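Local coordinates for protein polyketide biosynthesis cytochrome P450 PksS (Bacillus subtilis, PDB 4YZR) that is a haem-dependent cytochrome P450 that acts on dihydrobacillaene in the biosynthesis of the polyketide antibiotic bacillaene, at residues 101-105 with 224-230; 200-205 with 213-218; 86-92 with 232-237. All coordinates share one frame; numbering follows the deposited sequence.

Contact 1. Residues 101-105 with 224-230; sequences RLRSL and SKLSEKE. With HEM (protoporphyrin IX containing Fe), chain C.
Arg101 and Glu230 meet end-on, each terminal guanidinium nitrogen taking one carboxylate oxygen. NH1 of Arg101 gives a nearly straight bond to OE1 of Glu230 at 2.9 Å, and Arg101 NH2 reaches Glu230 OE2, also at 2.9 Å, meeting the syn lone pair of that oxygen. The two planes lie 27° apart, nearly coplanar, in a bidentate salt bridge. Side-on, the same guanidinium holds Ser224: its NE donates to Ser224 OG at 2.9 Å, and NH2 adds a longer bond to the same oxygen. A weak bond from NH2 to the carbonyl of Lys225 completes the edge, so partners on two sides fix the rotation of the group. Arginine suits the place because its in-plane N-H groups can serve a carboxylate, a hydroxyl and a carbonyl together; its extended chain, CG anti to the backbone N (chi1 165°), carries them across the gap.

Beneath the polar edge, Leu226 CD2 packs on Leu105 CD1 at 3.8 Å and on CD2 of Leu102, an apolar floor. Leu105 CD1 also lies over one guanidinium face, toward its rim. In the second shell, Glu230 OE2 accepts from the backbone N of Ser227, and Ser227 OG accepts from Glu230 N at 3.1 Å. This capping box starts helix 228-259 and holds the carboxylate for Arg101.

Helix 98-106 is tied to the first turn of helix 228-259, the long helix crossing the P450 fold, and to the residues leading into it. From another side, Arg103 NH1 bonds haem propionate O2D at 2.7 Å, while Glu228 faces helix 183-206.

Contact 2. Residues 200-205 with 213-218; sequences LIHDRR and ISKLVH
His218 turns one edge of its imidazole to the carbonyls of Arg204 and Arg205, so a side chain from the last turn of helix 212-218 meets backbone oxygens of helix 183-206. NE2 of His218 donates to Arg205 O at 3.2 Å; the acceptor lies in the ring plane, but the bond is bent, with an N-H...O angle of 139°. Beside it CE1 of His218 comes to 3.0 Å from Arg204 O, a close C-H to oxygen approach. The other nitrogen, ND1, donates to Ser214 O one turn back, an oxygen that also accepts from the backbone N of His218 on the opposite face of its plane. Histidine suits the site because one flat ring can span two helices with both nitrogens.

These helices, consecutive in the chain and joined by a short connection, correspond to the G and H helices of the P450 fold. The two segments cross at -70°, with axes 9.0 Å apart, and apolar branches fill the angle. Ile213 sends CD1 to Leu200 CD1 at 3.7 Å and CG2 to CG1 of Ile201. Val217 divides its methyls: CG2 meets Ile201, while CG1, anti to the backbone N (chi1 168°), turns to CA and CB of Arg205. Beta-branched residues fit here because their two arms serve two neighbours at once. Arg204 lies extended past Ser214, and its NH1 lies 3.8 Å from CD1 of Ile213 on the way to Asp211, its salt-bridge partner. Ser214 OG is itself hydrogen-bonded to Asp211 and to the backbone N of Lys209, and Arg205 pairs with Glu228.

Carbonyl oxygens can only accept, so if both bent bonds are real the His218 ring carries two N-H groups, consistent with a protonated imidazole.

Contact 3. Residues 86-92 with 232-237; sequences FVSDHML and YSMLFL. With HEM (protoporphyrin IX containing Fe), chain C.
Phe86 turns the edge of its ring toward the face of Phe236 in an offset edge-to-face (T-shaped) pair, with centroids 5.8 Å apart and planes at 79°. Val87 CG2 lies over one face of the Phe236 ring, a CH-pi contact 4.2 Å from its centroid, and also over a face of Phe86. At the Phe236 edge stands His90 CD2, and over one face of His90 lies Leu237 CD1. In this cytochrome P450 fold these groups join the loop before helix 98-106 to helix 228-259, the long helix that runs past the haem.

Phe236 reaches the loop because its CG is anti to the backbone N (chi1 174°). Phenylalanine suits this interface, filling it with ring faces and edges alone. Polar groups are Ser233, Asp89 and the imidazole of His90. Ser233 is small enough for the loop to pass close by; its OG donates to Phe86 O at 2.8 Å, in the carbonyl plane and on a lone pair. A water bridges the same hydroxyl to Asp89, which also pairs with Lys94.

Toward the haem, methionine and leucine side chains take over. Met91 SD meets Met234 CE at 3.9 Å, two flexible chains that can bend to fit each other, and Leu92 lines the pocket beside the propionates. At the haem margin, CD2 of Leu237 rests 3.7 Å from methyl CMD and 3.9 Å from His90 ND1.

Along the chain the contacts are nested: contact 3 joins 86-92 to 232-237, contact 1 closes a shorter loop within it, and contact 2 lies inside both. The centres of contact 1 and contact 3 are about 11 Å apart. Those of contact 1 and contact 2 are about 13 Å apart, and those of contact 2 and contact 3 about 16 Å. Helix 228-259 serves contacts 1 and 3 with successive turns. Contact 2 is tied to contact 1 by a probable hydrogen bond from Lys225 NZ to Val217 O, and to contact 3 by Leu216 on Leu235. Contacts 1 and 3 both touch the haem at a propionate, whereas contact 2 lies farther out, between helices 183-206 and 212-218.

Contact 1. Residues 101-105 with 224-230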
loop_
_atom_site.group_PDB
_atom_site.type_symbol
_atom_site.label_atom_id
_atom_site.label_comp_id
_atom_site.label_asym_id
_atom_site.label_seq_id
_atom_site.Cartn_x
_atom_site.Cartn_y
_atom_site.Cartn_z
ATOM N N ARG A 101 6.612 5.782 -20.294
ATOM C CA ARG A 101 7.929 6.408 -20.181
ATOM C C ARG A 101 8.316 6.512 -18.681
ATOM O O ARG A 101 9.473 6.230 -18.342
ATOM C CB ARG A 101 7.892 7.787 -20.860
ATOM C CG ARG A 101 9.047 8.632 -20.488
ATOM C CD ARG A 101 9.110 9.957 -21.228
ATOM N NE ARG A 101 10.112 10.826 -20.614
ATOM C CZ ARG A 101 9.883 11.605 -19.550
ATOM N NH1 ARG A 101 8.685 11.647 -19.000
ATOM N NH2 ARG A 101 10.862 12.305 -18.986
ATOM N N LEU A 102 7.434 7.092 -17.864
ATOM C CA LEU A 102 7.786 7.241 -16.440
ATOM C C LEU A 102 8.079 5.874 -15.805
ATOM O O LEU A 102 9.085 5.744 -15.093
ATOM C CB LEU A 102 6.646 7.932 -15.719
ATOM C CG LEU A 102 6.382 9.331 -16.153
ATOM C CD1 LEU A 102 5.144 9.876 -15.439
ATOM C CD2 LEU A 102 7.534 10.281 -15.775
ATOM N N ARG A 103 7.331 4.862 -16.101
ATOM C CA ARG A 103 7.556 3.554 -15.505
ATOM C C ARG A 103 8.884 3.034 -15.966
ATOM O O ARG A 103 9.602 2.423 -15.155
ATOM C CB ARG A 103 6.429 2.618 -15.770
ATOM C CG ARG A 103 6.604 1.360 -14.910
ATOM C CD ARG A 103 5.417 0.773 -14.360
ATOM N NE ARG A 103 5.712 -0.470 -13.634
ATOM C CZ ARG A 103 4.850 -1.035 -12.800
ATOM N NH1 ARG A 103 3.788 -0.391 -12.453
ATOM N NH2 ARG A 103 5.147 -2.213 -12.321
ATOM N N SER A 104 9.296 3.253 -17.237
ATOM C CA SER A 104 10.554 2.685 -17.725
ATOM C C SER A 104 11.739 3.352 -17.100
ATOM O O SER A 104 12.781 2.704 -16.964
ATOM C CB SER A 104 10.673 2.910 -19.233
ATOM O OG SER A 104 10.957 4.318 -19.550
ATOM N N LEU A 105 11.629 4.533 -16.606
ATOM C CA LEU A 105 12.664 5.289 -15.956
ATOM C C LEU A 105 12.874 4.863 -14.498
ATOM O O LEU A 105 13.926 5.163 -13.891
ATOM C CB LEU A 105 12.424 6.779 -16.056
ATOM C CG LEU A 105 12.802 7.379 -17.433
ATOM C CD1 LEU A 105 12.104 8.622 -17.681
ATOM C CD2 LEU A 105 14.301 7.572 -17.545
ATOM N N SER A 224 15.768 10.046 -22.894
ATOM C CA SER A 224 15.010 10.910 -22.034
ATOM C C SER A 224 15.350 10.652 -20.560
ATOM O O SER A 224 15.662 9.548 -20.191
ATOM C CB SER A 224 13.524 10.684 -22.251
ATOM O OG SER A 224 12.792 11.589 -21.498
ATOM N N LYS A 225 15.311 11.664 -19.783
ATOM C CA LYS A 225 15.570 11.552 -18.284
ATOM C C LYS A 225 14.386 12.146 -17.586
ATOM O O LYS A 225 13.583 12.852 -18.138
ATOM C CB LYS A 225 16.822 12.364 -17.884
ATOM C CG LYS A 225 18.118 11.929 -18.599
ATOM C CD LYS A 225 19.251 12.904 -18.233
ATOM C CE LYS A 225 19.582 12.881 -16.726
ATOM N NZ LYS A 225 19.806 11.482 -16.261
ATOM N N LEU A 226 14.241 11.826 -16.283
ATOM C CA LEU A 226 13.276 12.551 -15.472
ATOM C C LEU A 226 13.616 13.999 -15.230
ATOM O O LEU A 226 14.762 14.331 -14.872
ATOM C CB LEU A 226 13.124 11.832 -14.119
ATOM C CG LEU A 226 12.629 10.410 -14.214
ATOM C CD1 LEU A 226 12.871 9.725 -12.898
ATOM C CD2 LEU A 226 11.162 10.305 -14.461
ATOM N N SER A 227 12.673 14.885 -15.412
ATOM C CA SER A 227 12.875 16.241 -15.113
ATOM C C SER A 227 12.871 16.457 -13.596
ATOM O O SER A 227 12.507 15.506 -12.824
ATOM C CB SER A 227 11.716 17.037 -15.652
ATOM O OG SER A 227 10.519 16.834 -14.962
ATOM N N GLU A 228 13.268 17.647 -13.144
ATOM C CA GLU A 228 13.256 17.947 -11.714
ATOM C C GLU A 228 11.859 17.654 -11.138
ATOM O O GLU A 228 11.752 16.932 -10.121
ATOM C CB GLU A 228 13.703 19.421 -11.457
ATOM C CG GLU A 228 13.824 19.793 -10.010
ATOM C CD GLU A 228 15.186 19.503 -9.397
ATOM O OE1 GLU A 228 16.181 19.131 -10.142
ATOM O OE2 GLU A 228 15.297 19.706 -8.133
ATOM N N LYS A 229 10.786 18.171 -11.705
ATOM C CA LYS A 229 9.430 17.984 -11.189
ATOM C C LYS A 229 9.013 16.497 -11.213
ATOM O O LYS A 229 8.310 16.006 -10.290
ATOM C CB LYS A 229 8.404 18.783 -11.990
ATOM C CG LYS A 229 7.013 18.659 -11.476
ATOM C CD LYS A 229 6.092 19.706 -12.072
ATOM C CE LYS A 229 4.690 19.150 -11.983
ATOM N NZ LYS A 229 3.747 20.050 -12.709
ATOM N N GLU A 230 9.434 15.775 -12.282
ATOM C CA GLU A 230 9.146 14.336 -12.409
ATOM C C GLU A 230 9.867 13.588 -11.272
ATOM O O GLU A 230 9.296 12.623 -10.721
ATOM C CB GLU A 230 9.557 13.779 -13.743
ATOM C CG GLU A 230 8.646 14.263 -14.838
ATOM C CD GLU A 230 8.996 13.870 -16.218
ATOM O OE1 GLU A 230 8.022 13.665 -17.045
ATOM O OE2 GLU A 230 10.190 13.663 -16.489
HETATM C CHA HEM C . 0.809 0.914 -7.201
HETATM C CHB HEM C . -0.509 -1.825 -3.445
HETATM C CHC HEM C . 3.926 -1.293 -1.523
HETATM C CHD HEM C . 5.135 1.547 -5.196
HETATM C C1A HEM C . 0.053 0.147 -6.347
HETATM C C2A HEM C . -1.326 -0.326 -6.533
HETATM C C3A HEM C . -1.682 -1.012 -5.477
HETATM C C4A HEM C . -0.512 -1.104 -4.600
HETATM C CMA HEM C . -3.013 -1.573 -5.172
HETATM C CAA HEM C . -2.225 0.085 -7.706
HETATM C CBA HEM C . -2.994 1.295 -7.432
HETATM C CGA HEM C . -4.011 1.801 -8.543
HETATM O O1A HEM C . -4.748 2.763 -8.131
HETATM O O2A HEM C . -3.973 1.186 -9.543
HETATM C C1B HEM C . 0.583 -1.909 -2.585
HETATM C C2B HEM C . 0.659 -2.689 -1.393
HETATM C C3B HEM C . 1.881 -2.566 -0.820
HETATM C C4B HEM C . 2.614 -1.664 -1.709
HETATM C CMB HEM C . -0.470 -3.487 -0.928
HETATM C CAB HEM C . 2.460 -3.127 0.388
HETATM C CBB HEM C . 1.978 -4.186 0.936
HETATM C C1C HEM C . 4.700 -0.511 -2.338
HETATM C C2C HEM C . 6.038 -0.105 -2.161
HETATM C C3C HEM C . 6.403 0.722 -3.225
HETATM C C4C HEM C . 5.231 0.843 -4.031
HETATM C CMC HEM C . 6.892 -0.677 -1.060
HETATM C CAC HEM C . 7.677 1.370 -3.487
HETATM C CBC HEM C . 8.513 1.702 -2.572
HETATM C C1D HEM C . 4.082 1.658 -6.071
HETATM C C2D HEM C . 4.073 2.489 -7.250
HETATM C C3D HEM C . 2.851 2.283 -7.823
HETATM C C4D HEM C . 2.107 1.314 -6.993
HETATM C CMD HEM C . 5.216 3.322 -7.786
HETATM C CAD HEM C . 2.324 2.871 -9.106
HETATM C CBD HEM C . 2.632 2.023 -10.300
HETATM C CGD HEM C . 2.218 2.620 -11.681
HETATM O O1D HEM C . 1.393 3.539 -11.644
HETATM O O2D HEM C . 2.719 2.069 -12.680
HETATM N NA HEM C . 0.511 -0.436 -5.208
HETATM N NB HEM C . 1.821 -1.337 -2.766
HETATM N NC HEM C . 4.235 0.058 -3.492
HETATM N ND HEM C . 2.899 0.977 -5.903
HETATM FE FE HEM C . 2.393 -0.229 -4.390
#

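Contact 2. Residues 200-205 with 213-218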
loop_
_atom_site.group_PDB
_atom_site.type_symbol
_atom_site.label_atom_id
_atom_site.label_comp_id
_atom_site.label_asym_id
_atom_site.label_seq_id
_atom_site.Cartn_x
_atom_site.Cartn_y
_atom_site.Cartn_z
ATOM N N LEU A 200 18.853 17.007 -1.947
ATOM C CA LEU A 200 19.520 15.726 -2.184
ATOM C C LEU A 200 19.703 15.525 -3.679
ATOM O O LEU A 200 20.714 14.997 -4.092
ATOM C CB LEU A 200 18.659 14.562 -1.624
ATOM C CG LEU A 200 18.466 14.612 -0.125
ATOM C CD1 LEU A 200 17.773 13.323 0.366
ATOM C CD2 LEU A 200 19.715 14.845 0.681
ATOM N N ILE A 201 18.717 15.868 -4.495
ATOM C CA ILE A 201 18.791 15.668 -5.935
ATOM C C ILE A 201 19.960 16.521 -6.487
ATOM O O ILE A 201 20.802 16.035 -7.230
ATOM C CB ILE A 201 17.511 16.099 -6.588
ATOM C CG1 ILE A 201 16.403 15.055 -6.381
ATOM C CG2 ILE A 201 17.680 16.322 -8.112
ATOM C CD1 ILE A 201 15.063 15.526 -6.588
ATOM N N HIS A 202 20.014 17.750 -6.039
ATOM C CA HIS A 202 21.135 18.639 -6.522
ATOM C C HIS A 202 22.465 18.053 -6.192
ATOM O O HIS A 202 23.354 17.951 -7.052
ATOM C CB HIS A 202 20.960 19.975 -5.902
ATOM C CG HIS A 202 22.069 20.932 -6.227
ATOM N ND1 HIS A 202 23.127 21.158 -5.373
ATOM C CD2 HIS A 202 22.283 21.707 -7.314
ATOM C CE1 HIS A 202 23.944 22.049 -5.915
ATOM N NE2 HIS A 202 23.465 22.375 -7.103
ATOM N N ASP A 203 22.632 17.590 -4.955
ATOM C CA ASP A 203 23.872 17.100 -4.506
ATOM C C ASP A 203 24.258 15.877 -5.214
ATOM O O ASP A 203 25.422 15.707 -5.576
ATOM C CB ASP A 203 23.854 16.888 -2.987
ATOM C CG ASP A 203 23.711 18.173 -2.205
ATOM O OD1 ASP A 203 23.739 19.325 -2.756
ATOM O OD2 ASP A 203 23.548 17.992 -0.989
ATOM N N ARG A 204 23.283 14.960 -5.480
ATOM C CA ARG A 204 23.617 13.691 -6.078
ATOM C C ARG A 204 23.751 13.681 -7.606
ATOM O O ARG A 204 24.306 12.768 -8.141
ATOM C CB ARG A 204 22.607 12.592 -5.592
ATOM C CG ARG A 204 22.787 12.455 -4.098
ATOM C CD ARG A 204 21.678 11.675 -3.361
ATOM N NE ARG A 204 21.889 11.749 -1.914
ATOM C CZ ARG A 204 21.248 11.026 -1.009
ATOM N NH1 ARG A 204 20.222 10.216 -1.387
ATOM N NH2 ARG A 204 21.423 11.271 0.256
ATOM N N ARG A 205 23.203 14.682 -8.231
ATOM C CA ARG A 205 23.431 14.857 -9.657
ATOM C C ARG A 205 24.933 15.124 -9.850
ATOM O O ARG A 205 25.539 14.591 -10.789
ATOM C CB ARG A 205 22.602 15.990 -10.203
ATOM C CG ARG A 205 22.532 15.974 -11.743
ATOM C CD ARG A 205 21.630 17.053 -12.292
ATOM N NE ARG A 205 20.169 16.798 -12.206
ATOM C CZ ARG A 205 19.306 17.468 -11.441
ATOM N NH1 ARG A 205 19.748 18.348 -10.549
ATOM N NH2 ARG A 205 17.996 17.217 -11.517
ATOM N N ILE A 213 17.809 7.828 -4.912
ATOM C CA ILE A 213 17.668 9.136 -5.430
ATOM C C ILE A 213 18.789 9.336 -6.484
ATOM O O ILE A 213 18.520 9.782 -7.644
ATOM C CB ILE A 213 17.753 10.252 -4.377
ATOM C CG1 ILE A 213 16.534 10.078 -3.452
ATOM C CG2 ILE A 213 17.792 11.625 -5.034
ATOM C CD1 ILE A 213 16.594 10.971 -2.285
ATOM N N SER A 214 20.020 8.904 -6.176
ATOM C CA SER A 214 21.111 9.015 -7.127
ATOM C C SER A 214 20.765 8.210 -8.359
ATOM O O SER A 214 20.982 8.749 -9.538
ATOM C CB SER A 214 22.328 8.404 -6.504
ATOM O OG SER A 214 22.862 9.251 -5.460
ATOM N N LYS A 215 20.284 7.013 -8.229
ATOM C CA LYS A 215 19.991 6.163 -9.373
ATOM C C LYS A 215 18.876 6.794 -10.237
ATOM O O LYS A 215 18.940 6.708 -11.498
ATOM C CB LYS A 215 19.614 4.774 -8.976
ATOM C CG LYS A 215 20.740 3.910 -8.394
ATOM C CD LYS A 215 20.299 2.419 -8.189
ATOM C CE LYS A 215 19.704 1.810 -9.498
ATOM N NZ LYS A 215 19.500 0.315 -9.758
ATOM N N LEU A 216 17.820 7.425 -9.702
ATOM C CA LEU A 216 16.751 8.060 -10.482
ATOM C C LEU A 216 17.270 9.275 -11.195
ATOM O O LEU A 216 16.853 9.565 -12.324
ATOM C CB LEU A 216 15.549 8.405 -9.610
ATOM C CG LEU A 216 14.669 7.232 -9.286
ATOM C CD1 LEU A 216 13.720 7.606 -8.169
ATOM C CD2 LEU A 216 13.844 6.864 -10.511
ATOM N N VAL A 217 18.106 10.064 -10.549
ATOM C CA VAL A 217 18.698 11.239 -11.124
ATOM C C VAL A 217 19.514 10.870 -12.352
ATOM O O VAL A 217 19.359 11.615 -13.361
ATOM C CB VAL A 217 19.528 12.006 -10.111
ATOM C CG1 VAL A 217 20.408 13.088 -10.789
ATOM C CG2 VAL A 217 18.638 12.600 -9.092
ATOM N N HIS A 218 20.164 9.737 -12.322
ATOM C CA HIS A 218 21.011 9.346 -13.455
ATOM C C HIS A 218 20.382 8.441 -14.472
ATOM O O HIS A 218 20.924 8.237 -15.531
ATOM C CB HIS A 218 22.358 8.912 -12.933
ATOM C CG HIS A 218 23.094 10.067 -12.321
ATOM N ND1 HIS A 218 23.216 10.269 -10.961
ATOM C CD2 HIS A 218 23.649 11.151 -12.917
ATOM C CE1 HIS A 218 23.890 11.392 -10.758
ATOM N NE2 HIS A 218 24.127 11.960 -11.927
#

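Contact 3. Residues 86-92 with 232-237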
loop_
_atom_site.group_PDB
_atom_site.type_symbol
_atom_site.label_atom_id
_atom_site.label_comp_id
_atom_site.label_asym_id
_atom_site.label_seq_id
_atom_site.Cartn_x
_atom_site.Cartn_y
_atom_site.Cartn_z
ATOM N N PHE A 86 3.425 18.651 -7.935
ATOM C CA PHE A 86 4.074 17.352 -8.053
ATOM C C PHE A 86 3.220 16.245 -7.443
ATOM O O PHE A 86 3.308 15.084 -7.874
ATOM C CB PHE A 86 5.528 17.414 -7.524
ATOM C CG PHE A 86 5.639 17.470 -6.029
ATOM C CD1 PHE A 86 5.604 16.317 -5.269
ATOM C CD2 PHE A 86 5.748 18.701 -5.360
ATOM C CE1 PHE A 86 5.647 16.369 -3.950
ATOM C CE2 PHE A 86 5.773 18.733 -3.971
ATOM C CZ PHE A 86 5.732 17.554 -3.253
ATOM N N VAL A 87 2.424 16.503 -6.406
ATOM C CA VAL A 87 1.659 15.496 -5.722
ATOM C C VAL A 87 0.618 14.804 -6.572
ATOM O O VAL A 87 0.283 13.670 -6.286
ATOM C CB VAL A 87 0.931 16.049 -4.453
ATOM C CG1 VAL A 87 -0.139 15.176 -3.836
ATOM C CG2 VAL A 87 1.912 16.420 -3.436
ATOM N N SER A 88 0.105 15.490 -7.559
ATOM C CA SER A 88 -0.917 14.848 -8.372
ATOM C C SER A 88 -0.437 14.553 -9.809
ATOM O O SER A 88 -1.245 14.141 -10.634
ATOM C CB SER A 88 -2.176 15.724 -8.368
ATOM O OG SER A 88 -1.835 16.902 -9.029
ATOM N N ASP A 89 0.866 14.645 -10.085
ATOM C CA ASP A 89 1.431 14.446 -11.381
ATOM C C ASP A 89 2.332 13.170 -11.490
ATOM O O ASP A 89 3.019 12.993 -12.469
ATOM C CB ASP A 89 2.312 15.633 -11.670
ATOM C CG ASP A 89 2.372 15.983 -13.055
ATOM O OD1 ASP A 89 1.282 16.060 -13.689
ATOM O OD2 ASP A 89 3.499 16.260 -13.517
ATOM N N HIS A 90 2.344 12.370 -10.462
ATOM C CA HIS A 90 3.080 11.110 -10.529
ATOM C C HIS A 90 2.425 10.107 -11.488
ATOM O O HIS A 90 1.335 10.295 -11.995
ATOM C CB HIS A 90 3.219 10.542 -9.128
ATOM C CG HIS A 90 1.915 10.338 -8.446
ATOM N ND1 HIS A 90 1.026 9.384 -8.838
ATOM C CD2 HIS A 90 1.297 11.012 -7.462
ATOM C CE1 HIS A 90 -0.083 9.476 -8.148
ATOM N NE2 HIS A 90 0.058 10.465 -7.302
ATOM N N MET A 91 3.140 9.052 -11.751
ATOM C CA MET A 91 2.746 8.127 -12.770
ATOM C C MET A 91 1.459 7.411 -12.514
ATOM O O MET A 91 0.896 6.848 -13.475
ATOM C CB MET A 91 3.840 7.127 -13.095
ATOM C CG MET A 91 4.171 6.175 -12.082
ATOM S SD MET A 91 5.647 5.300 -12.774
ATOM C CE MET A 91 5.088 3.718 -12.975
ATOM N N LEU A 92 1.038 7.280 -11.259
ATOM C CA LEU A 92 -0.185 6.607 -10.980
ATOM C C LEU A 92 -1.396 7.478 -11.392
ATOM O O LEU A 92 -2.515 6.993 -11.488
ATOM C CB LEU A 92 -0.092 6.189 -9.502
ATOM C CG LEU A 92 -1.278 5.384 -9.008
ATOM C CD1 LEU A 92 -1.599 4.073 -9.744
ATOM C CD2 LEU A 92 -1.012 5.001 -7.508
ATOM N N TYR A 232 10.493 14.884 -8.239
ATOM C CA TYR A 232 9.708 15.147 -7.043
ATOM C C TYR A 232 8.510 14.209 -7.019
ATOM O O TYR A 232 8.193 13.639 -5.971
ATOM C CB TYR A 232 9.176 16.582 -6.997
ATOM C CG TYR A 232 10.263 17.647 -7.036
ATOM C CD1 TYR A 232 11.582 17.399 -6.669
ATOM C CD2 TYR A 232 9.957 18.934 -7.453
ATOM C CE1 TYR A 232 12.585 18.427 -6.691
ATOM C CE2 TYR A 232 10.952 19.904 -7.466
ATOM C CZ TYR A 232 12.203 19.624 -7.089
ATOM O OH TYR A 232 13.159 20.602 -7.165
ATOM N N SER A 233 7.775 14.127 -8.110
ATOM C CA SER A 233 6.576 13.294 -8.153
ATOM C C SER A 233 6.877 11.828 -7.898
ATOM O O SER A 233 6.135 11.118 -7.140
ATOM C CB SER A 233 5.829 13.399 -9.536
ATOM O OG SER A 233 5.350 14.681 -9.707
ATOM N N MET A 234 7.949 11.315 -8.497
ATOM C CA MET A 234 8.308 9.951 -8.411
ATOM C C MET A 234 8.728 9.621 -6.983
ATOM O O MET A 234 8.325 8.608 -6.423
ATOM C CB MET A 234 9.355 9.572 -9.407
ATOM C CG MET A 234 9.618 8.085 -9.520
ATOM S SD MET A 234 8.414 7.165 -10.362
ATOM C CE MET A 234 8.726 7.599 -12.068
ATOM N N LEU A 235 9.602 10.454 -6.414
ATOM C CA LEU A 235 10.102 10.169 -5.050
ATOM C C LEU A 235 8.965 10.318 -4.053
ATOM O O LEU A 235 8.873 9.537 -3.085
ATOM C CB LEU A 235 11.226 11.115 -4.736
ATOM C CG LEU A 235 12.480 10.743 -5.506
ATOM C CD1 LEU A 235 13.487 11.878 -5.281
ATOM C CD2 LEU A 235 13.050 9.433 -5.087
ATOM N N PHE A 236 8.060 11.266 -4.249
ATOM C CA PHE A 236 6.875 11.401 -3.437
ATOM C C PHE A 236 6.069 10.080 -3.432
ATOM O O PHE A 236 5.750 9.503 -2.380
ATOM C CB PHE A 236 6.002 12.545 -3.868
ATOM C CG PHE A 236 4.673 12.639 -3.148
ATOM C CD1 PHE A 236 4.592 13.050 -1.837
ATOM C CD2 PHE A 236 3.528 12.233 -3.816
ATOM C CE1 PHE A 236 3.353 13.073 -1.185
ATOM C CE2 PHE A 236 2.282 12.289 -3.150
ATOM C CZ PHE A 236 2.248 12.652 -1.857
ATOM N N LEU A 237 5.784 9.591 -4.630
ATOM C CA LEU A 237 4.965 8.389 -4.736
ATOM C C LEU A 237 5.633 7.184 -4.068
ATOM O O LEU A 237 5.068 6.404 -3.347
ATOM C CB LEU A 237 4.713 8.091 -6.222
ATOM C CG LEU A 237 3.880 6.803 -6.450
ATOM C CD1 LEU A 237 2.559 6.789 -5.700
ATOM C CD2 LEU A 237 3.834 6.766 -8.001
HETATM C CHA HEM C . 0.809 0.914 -7.201
HETATM C CHB HEM C . -0.509 -1.825 -3.445
HETATM C CHC HEM C . 3.926 -1.293 -1.523
HETATM C CHD HEM C . 5.135 1.547 -5.196
HETATM C C1A HEM C . 0.053 0.147 -6.347
HETATM C C2A HEM C . -1.326 -0.326 -6.533
HETATM C C3A HEM C . -1.682 -1.012 -5.477
HETATM C C4A HEM C . -0.512 -1.104 -4.600
HETATM C CMA HEM C . -3.013 -1.573 -5.172
HETATM C CAA HEM C . -2.225 0.085 -7.706
HETATM C CBA HEM C . -2.994 1.295 -7.432
HETATM C CGA HEM C . -4.011 1.801 -8.543
HETATM O O1A HEM C . -4.748 2.763 -8.131
HETATM O O2A HEM C . -3.973 1.186 -9.543
HETATM C C1B HEM C . 0.583 -1.909 -2.585
HETATM C C2B HEM C . 0.659 -2.689 -1.393
HETATM C C3B HEM C . 1.881 -2.566 -0.820
HETATM C C4B HEM C . 2.614 -1.664 -1.709
HETATM C CMB HEM C . -0.470 -3.487 -0.928
HETATM C CAB HEM C . 2.460 -3.127 0.388
HETATM C CBB HEM C . 1.978 -4.186 0.936
HETATM C C1C HEM C . 4.700 -0.511 -2.338
HETATM C C2C HEM C . 6.038 -0.105 -2.161
HETATM C C3C HEM C . 6.403 0.722 -3.225
HETATM C C4C HEM C . 5.231 0.843 -4.031
HETATM C CMC HEM C . 6.892 -0.677 -1.060
HETATM C CAC HEM C . 7.677 1.370 -3.487
HETATM C CBC HEM C . 8.513 1.702 -2.572
HETATM C C1D HEM C . 4.082 1.658 -6.071
HETATM C C2D HEM C . 4.073 2.489 -7.250
HETATM C C3D HEM C . 2.851 2.283 -7.823
HETATM C C4D HEM C . 2.107 1.314 -6.993
HETATM C CMD HEM C . 5.216 3.322 -7.786
HETATM C CAD HEM C . 2.324 2.871 -9.106
HETATM C CBD HEM C . 2.632 2.023 -10.300
HETATM C CGD HEM C . 2.218 2.620 -11.681
HETATM O O1D HEM C . 1.393 3.539 -11.644
HETATM O O2D HEM C . 2.719 2.069 -12.680
HETATM N NA HEM C . 0.511 -0.436 -5.208
HETATM N NB HEM C . 1.821 -1.337 -2.766
HETATM N NC HEM C . 4.235 0.058 -3.492
HETATM N ND HEM C . 2.899 0.977 -5.903
HETATM FE FE HEM C . 2.393 -0.229 -4.390
HETATM O O HOH W 1 5.887 15.479 -12.459
#